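Local coordinates for aminotransferase, class V family protein (PDB 5F8V), which probably catalyses the pyridoxal 5'-phosphate-dependent exchange of an amino group between O-phospho-L-serine and 2-oxoglutarate in the pathway to serine, at residues Tyr7-Gly12 and Ala347-Ala352; Met36-Val41 and Pro247-Tyr252; Ile176-Asn181 and Gly194-Cys199. One frame throughout, in Å; residues are numbered along the deposited sequence.

Contact 1 (Tyr7-Gly12 and Ala347-Ala352); sequences YNFSAG and ASCYNA
Phe-9 meets the chain at Ser-348 and Cys-349 with one edge of its ring. Cys-349 SG lies in the ring plane, 3.7 Å from Phe-9 CE1, a sulfur-aromatic contact made at the edge, and the carbonyl oxygen of Ser-348 comes up to the same edge, 3.5 Å from Phe-9 CD1. Ser-348 directs its CB at the other segment: this CB packs on the Phe-9 carbonyl oxygen at 3.4 Å, and its OG rests against both CA and CB of Ala-11. With chi1 at -61°, OG is anti to its own carbonyl carbon and reaches a water that it shares with Phe-9 O, while Asn-304 is its protein partner. The contact joins the short N-terminal strand 7-8, paired in parallel with 333-334, to the end of strand 345-348, the two short segments running nearly at right angles (87°). At Ala-11 the polar link is direct: Tyr-350 OH donates to Ala-11 O at 2.6 Å, tilted 19° from the carbonyl plane, and also bonds Asn-304. On the way there, an Asx turn from Asn-8 OD1 to Ser-10 N bends the 7-12 chain; ND2 of the same Asn-8 bonds Glu-40 O of the second subunit.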
# COMPACT_ATOMS: atom_id res chain seq x y z
N TYR A 7 8.57 -22.30 -13.14
CA TYR A 7 8.67 -21.31 -14.20
C TYR A 7 7.40 -20.46 -14.16
O TYR A 7 6.33 -20.91 -14.58
CB TYR A 7 8.84 -21.97 -15.56
CG TYR A 7 10.08 -22.82 -15.70
CD1 TYR A 7 11.33 -22.34 -15.27
CD2 TYR A 7 10.02 -24.08 -16.28
CE1 TYR A 7 12.48 -23.10 -15.42
CE2 TYR A 7 11.17 -24.85 -16.43
CZ TYR A 7 12.39 -24.36 -16.00
OH TYR A 7 13.52 -25.10 -16.15
N ASN A 8 7.54 -19.23 -13.68
CA ASN A 8 6.41 -18.39 -13.31
C ASN A 8 6.17 -17.29 -14.36
O ASN A 8 6.94 -16.35 -14.47
CB ASN A 8 6.71 -17.78 -11.94
CG ASN A 8 5.57 -16.93 -11.40
OD1 ASN A 8 4.46 -16.94 -11.92
ND2 ASN A 8 5.86 -16.18 -10.36
N PHE A 9 5.07 -17.44 -15.11
CA PHE A 9 4.70 -16.45 -16.12
C PHE A 9 3.53 -15.56 -15.69
O PHE A 9 2.84 -15.02 -16.54
CB PHE A 9 4.40 -17.17 -17.44
CG PHE A 9 5.59 -17.85 -18.03
CD1 PHE A 9 6.50 -17.14 -18.81
CD2 PHE A 9 5.81 -19.21 -17.83
CE1 PHE A 9 7.61 -17.77 -19.36
CE2 PHE A 9 6.91 -19.84 -18.38
CZ PHE A 9 7.81 -19.12 -19.16
N SER A 10 3.33 -15.37 -14.39
CA SER A 10 2.25 -14.52 -13.91
C SER A 10 2.44 -13.08 -14.38
O SER A 10 3.54 -12.54 -14.32
CB SER A 10 2.14 -14.53 -12.40
OG SER A 10 1.14 -13.61 -11.99
N ALA A 11 1.35 -12.48 -14.84
CA ALA A 11 1.34 -11.11 -15.32
C ALA A 11 1.49 -10.09 -14.20
O ALA A 11 1.89 -8.97 -14.45
CB ALA A 11 0.06 -10.84 -16.10
N GLY A 12 1.16 -10.46 -12.97
CA GLY A 12 1.22 -9.52 -11.84
C GLY A 12 0.37 -9.95 -10.65
O GLY A 12 -0.83 -10.16 -10.83
N ALA A 347 2.42 -15.33 -22.33
CA ALA A 347 3.69 -15.39 -21.61
C ALA A 347 4.02 -13.98 -21.16
O ALA A 347 4.19 -13.09 -22.00
CB ALA A 347 4.79 -15.93 -22.50
N SER A 348 4.07 -13.77 -19.85
CA SER A 348 4.56 -12.53 -19.26
C SER A 348 5.98 -12.81 -18.78
O SER A 348 6.19 -13.73 -18.00
CB SER A 348 3.66 -12.08 -18.12
OG SER A 348 2.34 -11.84 -18.57
N CYS A 349 6.95 -12.03 -19.29
CA CYS A 349 8.38 -12.25 -19.06
C CYS A 349 9.06 -10.92 -18.73
O CYS A 349 9.55 -10.22 -19.62
CB CYS A 349 9.06 -12.87 -20.29
SG CYS A 349 8.31 -14.41 -20.86
N TYR A 350 9.07 -10.58 -17.45
CA TYR A 350 9.65 -9.33 -17.00
C TYR A 350 11.15 -9.54 -16.80
O TYR A 350 11.68 -10.59 -17.18
CB TYR A 350 8.95 -8.86 -15.73
CG TYR A 350 7.46 -8.70 -15.92
CD1 TYR A 350 6.95 -7.66 -16.68
CD2 TYR A 350 6.55 -9.59 -15.33
CE1 TYR A 350 5.58 -7.50 -16.86
CE2 TYR A 350 5.18 -9.44 -15.51
CZ TYR A 350 4.71 -8.38 -16.27
OH TYR A 350 3.35 -8.20 -16.46
N ASN A 351 11.83 -8.54 -16.24
CA ASN A 351 13.28 -8.60 -16.01
C ASN A 351 13.74 -9.92 -15.40
O ASN A 351 14.64 -10.57 -15.92
CB ASN A 351 13.72 -7.43 -15.11
CG ASN A 351 13.66 -6.08 -15.80
OD1 ASN A 351 13.43 -5.98 -17.02
ND2 ASN A 351 13.86 -5.01 -15.03
N ALA A 352 13.08 -10.32 -14.32
CA ALA A 352 13.50 -11.47 -13.52
C ALA A 352 13.10 -12.83 -14.13
O ALA A 352 13.41 -13.86 -13.54
CB ALA A 352 12.94 -11.36 -12.11
O HOH W 1 0.93 -14.24 -18.39

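Contact 2 (Met36-Val41 and Pro247-Tyr252); sequences MSVIEV and PTFAIY
The Tyr-252 ring carries Val-38 on one face, with CG1 3.7 Å above the plane and over its centre in a CH-pi contact. At its edge, in plane, lies the carbonyl oxygen of Phe-249, and the rings of Trp-31 and His-256 pack edge-to-face with it. The Phe-249 ring in turn has Tyr-252 CD2 over one face, offset toward the rim, and it stacks with Phe-249 of the second subunit. Ile-39 slants across this ring, its CG1 3.4 Å from Phe-249 CD2, while Val-38 meets it at about a right angle, CG1 reaching the same carbon at 3.5 Å. One methyl of Val-38 thus touches both aromatics. Its chi1 of 71° sets CG1 between the backbone N and the carbonyl carbon and leaves CG2 to touch Tyr-252 CG at 3.9 Å, so both branches bear on the tyrosine. In the fold, the loop 36-41 lies against the first turn of helix 248-263, whose N-cap position is held by Pro-247, and Trp-48 of helix 46-63 packs on Val-38 and Thr-248. A water joins the polar atoms, donating to Val-38 O and to Val-41 O and accepting from Thr-248 OG1, each at 2.8 Å. Tyr-252 turns its OH to Glu-27. The chemistry is that of a buried apolar joint: aromatic and branched side chains supply the direct contact, and a single water satisfies two loop carbonyls and ties them to the helix start.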
# COMPACT_ATOMS: atom_id res chain seq x y z
N MET A 36 16.95 -5.75 14.67
CA MET A 36 15.54 -5.87 14.28
C MET A 36 15.37 -6.05 12.78
O MET A 36 16.27 -5.74 11.99
CB MET A 36 14.74 -4.66 14.78
CG MET A 36 15.45 -3.32 14.63
SD MET A 36 14.78 -2.04 15.71
CE MET A 36 15.96 -0.74 15.39
N SER A 37 14.22 -6.59 12.41
CA SER A 37 13.81 -6.73 11.02
C SER A 37 13.65 -5.34 10.42
O SER A 37 13.38 -4.38 11.15
CB SER A 37 12.47 -7.48 10.93
OG SER A 37 12.09 -7.72 9.58
N VAL A 38 13.79 -5.23 9.10
CA VAL A 38 13.41 -4.00 8.40
C VAL A 38 11.92 -3.70 8.64
O VAL A 38 11.53 -2.53 8.69
CB VAL A 38 13.73 -4.04 6.88
CG1 VAL A 38 12.81 -4.99 6.13
CG2 VAL A 38 13.67 -2.64 6.28
N ILE A 39 11.12 -4.75 8.82
CA ILE A 39 9.68 -4.64 9.14
C ILE A 39 9.39 -3.96 10.50
O ILE A 39 8.32 -3.37 10.67
CB ILE A 39 9.00 -6.03 9.08
CG1 ILE A 39 9.02 -6.60 7.65
CG2 ILE A 39 7.54 -5.98 9.56
CD1 ILE A 39 8.59 -8.05 7.54
N GLU A 40 10.33 -4.01 11.45
CA GLU A 40 10.09 -3.52 12.82
C GLU A 40 10.70 -2.15 13.11
O GLU A 40 10.63 -1.66 14.24
CB GLU A 40 10.61 -4.52 13.85
CG GLU A 40 10.05 -5.93 13.73
CD GLU A 40 10.91 -6.94 14.47
OE1 GLU A 40 12.11 -7.05 14.14
OE2 GLU A 40 10.40 -7.62 15.38
N VAL A 41 11.27 -1.52 12.08
CA VAL A 41 12.08 -0.32 12.24
C VAL A 41 11.20 0.92 12.08
O VAL A 41 10.35 0.96 11.19
CB VAL A 41 13.24 -0.35 11.20
CG1 VAL A 41 13.88 1.01 11.03
CG2 VAL A 41 14.28 -1.38 11.62
N PRO A 247 5.31 2.54 2.81
CA PRO A 247 5.31 1.07 2.81
C PRO A 247 6.74 0.53 2.81
O PRO A 247 7.27 0.18 1.77
CB PRO A 247 4.55 0.73 1.52
CG PRO A 247 4.84 1.88 0.61
CD PRO A 247 4.96 3.09 1.49
N THR A 248 7.33 0.48 4.00
CA THR A 248 8.78 0.33 4.16
C THR A 248 9.33 -0.97 3.56
O THR A 248 10.34 -0.95 2.85
CB THR A 248 9.21 0.45 5.64
OG1 THR A 248 8.44 -0.43 6.44
CG2 THR A 248 9.00 1.87 6.15
N PHE A 249 8.68 -2.09 3.82
CA PHE A 249 9.16 -3.37 3.28
C PHE A 249 9.16 -3.38 1.75
O PHE A 249 10.07 -3.93 1.13
CB PHE A 249 8.38 -4.56 3.83
CG PHE A 249 9.04 -5.89 3.56
CD1 PHE A 249 8.67 -6.66 2.46
CD2 PHE A 249 10.06 -6.36 4.38
CE1 PHE A 249 9.29 -7.88 2.20
CE2 PHE A 249 10.68 -7.58 4.13
CZ PHE A 249 10.30 -8.34 3.04
N ALA A 250 8.16 -2.74 1.14
CA ALA A 250 8.10 -2.66 -0.32
C ALA A 250 9.25 -1.83 -0.90
O ALA A 250 9.82 -2.18 -1.94
CB ALA A 250 6.76 -2.08 -0.75
N ILE A 251 9.61 -0.74 -0.21
CA ILE A 251 10.67 0.16 -0.66
C ILE A 251 12.02 -0.51 -0.51
O ILE A 251 12.83 -0.50 -1.45
CB ILE A 251 10.63 1.52 0.09
CG1 ILE A 251 9.34 2.28 -0.27
CG2 ILE A 251 11.84 2.38 -0.25
CD1 ILE A 251 8.88 3.24 0.80
N TYR A 252 12.27 -1.07 0.67
CA TYR A 252 13.45 -1.91 0.94
C TYR A 252 13.62 -3.01 -0.11
O TYR A 252 14.73 -3.23 -0.61
CB TYR A 252 13.35 -2.51 2.36
CG TYR A 252 14.02 -3.86 2.57
CD1 TYR A 252 15.35 -3.94 2.97
CD2 TYR A 252 13.32 -5.05 2.40
CE1 TYR A 252 15.96 -5.16 3.18
CE2 TYR A 252 13.92 -6.28 2.59
CZ TYR A 252 15.25 -6.33 2.98
OH TYR A 252 15.84 -7.56 3.17
O HOH W 2 9.65 -0.49 8.91

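Contact 3 (Ile176-Asn181 and Gly194-Cys199); sequences IDMSSN and GCIFAC
Ile-176 and Asp-177 pair in parallel with Ile-196 and Phe-197 inside the mixed seven-stranded sheet of the large domain, the core of the fold type I pyridoxal-phosphate enzymes. Phe-197 N donates to Ile-176 O, and Phe-197 O takes Met-178 N at 2.9 Å, so one residue holds the neighbouring strand through both backbone groups. On the face bearing the isoleucines, Met-178 runs out extended and lays SD on Ile-196 CG2 at 3.5 Å. On the face with Asp-177 and Phe-197, chi1 of 73° puts the Phe-197 ring beside the aspartate, with Asp-177 CA over one ring face and Asp-177 CB meeting Phe-197 CZ at 3.6 Å. Ring and carboxylate planes are only 14° apart, and Phe-82 of helix 78-89 packs on both side chains. Asp-177 OD2 lies close to N1 of the modified lysine LLP at position 202, consistent with the aspartate that faces the pyridine nitrogen in this fold type. The other oxygen, OD1, is gripped twice by Ser-179: by its OG on the syn lone pair at 2.7 Å, and by its N from above the carboxylate plane in an Asx turn. Further out, Cys-199 N holds that serine in place, donating to Ser-179 OG at 3.2 Å in a nearly straight bond of 171°.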
# COMPACT_ATOMS: atom_id res chain seq x y z
N ILE A 176 2.44 8.88 -18.30
CA ILE A 176 2.68 7.56 -18.84
C ILE A 176 2.53 6.47 -17.77
O ILE A 176 3.22 6.50 -16.74
CB ILE A 176 4.08 7.46 -19.50
CG1 ILE A 176 4.39 8.72 -20.33
CG2 ILE A 176 4.17 6.20 -20.34
CD1 ILE A 176 5.66 8.65 -21.16
N ASP A 177 1.62 5.53 -18.01
CA ASP A 177 1.54 4.32 -17.18
C ASP A 177 2.56 3.32 -17.70
O ASP A 177 2.38 2.72 -18.77
CB ASP A 177 0.13 3.71 -17.21
CG ASP A 177 -0.02 2.49 -16.29
OD1 ASP A 177 0.92 2.09 -15.58
OD2 ASP A 177 -1.12 1.92 -16.28
N MET A 178 3.64 3.15 -16.92
CA MET A 178 4.69 2.20 -17.22
C MET A 178 4.68 1.03 -16.25
O MET A 178 5.74 0.44 -15.96
CB MET A 178 6.03 2.92 -17.16
CG MET A 178 6.19 3.96 -18.26
SD MET A 178 7.89 4.56 -18.23
CE MET A 178 8.01 5.35 -19.83
N SER A 179 3.50 0.68 -15.75
CA SER A 179 3.41 -0.35 -14.70
C SER A 179 4.08 -1.65 -15.13
O SER A 179 4.94 -2.18 -14.41
CB SER A 179 1.96 -0.56 -14.28
OG SER A 179 1.52 0.52 -13.47
N SER A 180 3.79 -2.10 -16.34
CA SER A 180 4.29 -3.40 -16.81
C SER A 180 5.59 -3.36 -17.61
O SER A 180 6.05 -4.41 -18.07
CB SER A 180 3.19 -4.09 -17.63
OG SER A 180 2.75 -3.25 -18.68
N ASN A 181 6.21 -2.19 -17.79
CA ASN A 181 7.54 -2.13 -18.42
C ASN A 181 8.57 -1.22 -17.73
O ASN A 181 9.63 -0.91 -18.31
CB ASN A 181 7.42 -1.85 -19.93
CG ASN A 181 7.21 -0.38 -20.26
OD1 ASN A 181 6.95 0.45 -19.39
ND2 ASN A 181 7.32 -0.04 -21.54
N GLY A 194 5.49 14.90 -18.28
CA GLY A 194 4.93 15.50 -17.09
C GLY A 194 5.02 14.54 -15.91
O GLY A 194 5.47 14.93 -14.83
N CYS A 195 4.60 13.29 -16.13
CA CYS A 195 4.57 12.29 -15.06
C CYS A 195 4.72 10.86 -15.59
O CYS A 195 4.15 10.50 -16.61
CB CYS A 195 3.26 12.41 -14.28
SG CYS A 195 3.04 11.21 -12.94
N ILE A 196 5.51 10.06 -14.88
CA ILE A 196 5.60 8.62 -15.13
C ILE A 196 5.26 7.94 -13.83
O ILE A 196 5.69 8.39 -12.75
CB ILE A 196 7.00 8.20 -15.62
CG1 ILE A 196 7.18 8.61 -17.08
CG2 ILE A 196 7.23 6.70 -15.48
CD1 ILE A 196 8.61 8.56 -17.57
N PHE A 197 4.49 6.86 -13.92
CA PHE A 197 4.21 6.04 -12.75
C PHE A 197 4.19 4.55 -13.08
O PHE A 197 4.00 4.15 -14.23
CB PHE A 197 2.91 6.48 -12.05
CG PHE A 197 1.66 6.11 -12.78
CD1 PHE A 197 1.22 6.88 -13.86
CD2 PHE A 197 0.88 5.03 -12.36
CE1 PHE A 197 0.05 6.55 -14.52
CE2 PHE A 197 -0.29 4.69 -13.04
CZ PHE A 197 -0.71 5.45 -14.12
N ALA A 198 4.39 3.75 -12.03
CA ALA A 198 4.44 2.30 -12.12
C ALA A 198 4.15 1.67 -10.77
O ALA A 198 4.77 2.04 -9.77
CB ALA A 198 5.80 1.85 -12.62
N CYS A 199 3.21 0.74 -10.74
CA CYS A 199 3.01 -0.11 -9.57
C CYS A 199 4.19 -1.07 -9.50
O CYS A 199 4.79 -1.37 -10.52
CB CYS A 199 1.68 -0.86 -9.66
SG CYS A 199 1.57 -2.02 -11.05
O HOH W 3 6.53 -2.76 -12.08

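In the fold
Along the chain the three contacts are nested, contact 3 inside the loop closed by contact 2 and both inside that closed by contact 1. Contacts 1 and 3 touch: Tyr-350 CE1 packs on Ser-180 O at 3.4 Å, although their centres are 18 Å apart. Contact 3 reaches the cofactor itself, through Asp-177 beside LLP at position 202; contact 1 reaches the residue after it, Asn-351 N bonding Asn-203 OD1. Contact 2 stands apart, its nearest atoms about 9 Å from contact 3 and about 14 Å from contact 1 of the same chain. Across the dimer, however, the loop 36-41 of one subunit meets segment 7-12 of the other.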